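Local coordinates for RILP-like protein 2 (Mus musculus, PDB 4KP3) that helps shape neurons by promoting the formation and upkeep of dendritic spines, and takes part in protein transport, including transport away from primary cilia, at residues I64-V67 with M68-L71. Sequence-based numbering, arbitrary orientation. Where two conformers were deposited one is given.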
ATOM      1  N   ILE E  64      -2.633   3.278   3.258  1.00 33.08           N
ATOM      2  CA  ILE E  64      -1.234   3.265   2.838  1.00 30.05           C
ATOM      3  C   ILE E  64      -0.500   4.541   3.268  1.00 32.34           C
ATOM      4  O   ILE E  64       0.680   4.491   3.616  1.00 33.44           O
ATOM      5  CB  ILE E  64      -1.106   3.044   1.312  1.00 35.35           C
ATOM      6  CG1 ILE E  64      -1.635   1.660   0.939  1.00 35.56           C
ATOM      7  CG2 ILE E  64       0.338   3.183   0.846  1.00 23.38           C
ATOM      8  CD1 ILE E  64      -1.784   1.453  -0.549  1.00 48.14           C
ATOM      9  N   VAL E  65      -1.194   5.680   3.257  1.00 30.56           N
ATOM     10  CA  VAL E  65      -0.605   6.914   3.774  1.00 29.37           C
ATOM     11  C   VAL E  65      -0.158   6.716   5.227  1.00 30.43           C
ATOM     12  O   VAL E  65       0.961   7.078   5.599  1.00 28.34           O
ATOM     13  CB  VAL E  65      -1.576   8.124   3.678  1.00 33.90           C
ATOM     14  CG1 VAL E  65      -1.055   9.297   4.493  1.00 24.12           C
ATOM     15  CG2 VAL E  65      -1.788   8.540   2.226  1.00 25.92           C
ATOM     16  N   ARG E  66      -1.030   6.117   6.034  1.00 31.03           N
ATOM     17  CA  ARG E  66      -0.727   5.862   7.441  0.55 26.18           C
ATOM     18  C   ARG E  66       0.486   4.940   7.596  1.00 29.41           C
ATOM     19  O   ARG E  66       1.358   5.184   8.429  1.00 28.19           O
ATOM     20  CB  ARG E  66      -1.944   5.264   8.153  0.55 25.20           C
ATOM     21  CG  ARG E  66      -1.738   4.978   9.637  0.55 28.55           C
ATOM     22  CD  ARG E  66      -1.517   6.253  10.444  0.55 31.23           C
ATOM     23  NE  ARG E  66      -2.584   7.231  10.239  0.55 32.23           N
ATOM     24  CZ  ARG E  66      -3.734   7.237  10.906  0.55 34.20           C
ATOM     25  NH1 ARG E  66      -3.977   6.310  11.823  0.55 31.33           N
ATOM     26  NH2 ARG E  66      -4.645   8.167  10.650  0.55 26.13           N
ATOM     27  N   VAL E  67       0.539   3.882   6.790  1.00 21.96           N
ATOM     28  CA  VAL E  67       1.676   2.967   6.827  1.00 21.90           C
ATOM     29  C   VAL E  67       2.984   3.688   6.490  1.00 29.89           C
ATOM     30  O   VAL E  67       3.990   3.505   7.174  1.00 28.91           O
ATOM     31  CB  VAL E  67       1.466   1.751   5.886  1.00 30.87           C
ATOM     32  CG1 VAL E  67       2.779   1.017   5.635  1.00 26.48           C
ATOM     33  CG2 VAL E  67       0.432   0.796   6.473  1.00 31.48           C
ATOM     34  N   MET E  68       2.963   4.517   5.448  1.00 28.28           N
ATOM     35  CA  MET E  68       4.151   5.263   5.042  1.00 27.85           C
ATOM     36  C   MET E  68       4.555   6.288   6.103  1.00 30.21           C
ATOM     37  O   MET E  68       5.743   6.497   6.351  1.00 25.77           O
ATOM     38  CB  MET E  68       3.939   5.943   3.682  1.00 22.92           C
ATOM     39  CG  MET E  68       3.690   4.981   2.535  1.00 23.22           C
ATOM     40  SD  MET E  68       5.052   3.823   2.311  1.00 36.43           S
ATOM     41  CE  MET E  68       6.423   4.933   2.026  1.00 39.40           C
ATOM     42  N   GLU E  69       3.561   6.923   6.721  1.00 28.39           N
ATOM     43  CA  GLU E  69       3.794   7.818   7.856  1.00 26.05           C
ATOM     44  C   GLU E  69       4.547   7.116   8.991  1.00 35.14           C
ATOM     45  O   GLU E  69       5.501   7.666   9.555  1.00 33.57           O
ATOM     46  CB  GLU E  69       2.467   8.386   8.379  1.00 23.69           C
ATOM     47  CG  GLU E  69       1.888   9.517   7.534  1.00 30.92           C
ATOM     48  CD  GLU E  69       0.503   9.955   7.981  1.00 34.48           C
ATOM     49  OE1 GLU E  69      -0.175   9.187   8.693  1.00 32.85           O
ATOM     50  OE2 GLU E  69       0.089  11.073   7.611  1.00 41.80           O
ATOM     51  N   MET E  70       4.120   5.897   9.315  1.00 26.85           N
ATOM     52  CA  MET E  70       4.753   5.134  10.387  1.00 27.71           C
ATOM     53  C   MET E  70       6.165   4.755   9.987  1.00 29.36           C
ATOM     54  O   MET E  70       7.082   4.786  10.808  1.00 28.59           O
ATOM     55  CB  MET E  70       3.926   3.893  10.744  1.00 31.42           C
ATOM     56  CG  MET E  70       2.580   4.245  11.361  1.00 39.30           C
ATOM     57  SD  MET E  70       1.582   2.827  11.829  1.00 53.75           S
ATOM     58  CE  MET E  70       1.555   1.922  10.298  1.00 38.18           C
ATOM     59  N   LEU E  71       6.333   4.419   8.712  1.00 30.09           N
ATOM     60  CA  LEU E  71       7.644   4.110   8.161  1.00 24.31           C
ATOM     61  C   LEU E  71       8.562   5.326   8.243  1.00 25.73           C
ATOM     62  O   LEU E  71       9.708   5.206   8.675  1.00 33.06           O
ATOM     63  CB  LEU E  71       7.513   3.638   6.712  1.00 31.62           C
ATOM     64  CG  LEU E  71       8.796   3.145   6.045  1.00 33.04           C
ATOM     65  CD1 LEU E  71       9.291   1.912   6.746  1.00 33.30           C
ATOM     66  CD2 LEU E  71       8.564   2.848   4.576  1.00 37.79           C
TER
HETATM   67  O   HOH W   1      -2.869   9.450   8.298  1.00 28.63           O
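Glu69 reaches back one turn of helix 55-100 to meet both Val65 and Arg66. Its CB rests against the carbonyl oxygens of those two residues, and CG comes to 3.2 Å from Val65 O, the same oxygen that takes the Glu69 backbone N-H. With CG set beside the backbone N (chi1 -78°) and the chain extended from there, the carboxylate is carried toward the start of the helix. There it splits its duties: OE2 lies 3.8 Å from Val65 CG1 and is hydrogen-bonded to a polar side chain of another protein's chain, while OE1 forms a long salt bridge, 3.5 Å, to Arg66 NE. The Arg66 chain bends at chi2 and chi3, which brings its guanidinium edge round to the carboxylate, the two planes only 12° apart. A water at that edge, in the guanidinium plane, also bridges the pair, accepting from Arg66 NE at 3.0 Å and donating to Glu69 OE1 at 2.7 Å. Arg66 is modelled in two positions, and the bridge and water link belong to the one described, in which NH1 bonds Leu25 O of the second subunit. With Glu69 cut back to an alanine, Arg66 NE is likely to lose its acidic mate and the other protein's polar side chain its partner at OE2.

The other side-chain pairs are apolar. Ile64 CG2 runs alongside Met68 CG, 4.2 Å away, and both side chains pack on helix 34-49. Met70, bent at its last torsion, lays CE 3.6 Å from Val67 CA and close to Val67 CG2. Ile64 and Val67 each meet their own counterparts in the second subunit, and Leu71 meets its Leu74; this spacing of three and four is consistent with a parallel two-stranded coiled coil within the RH1 domain.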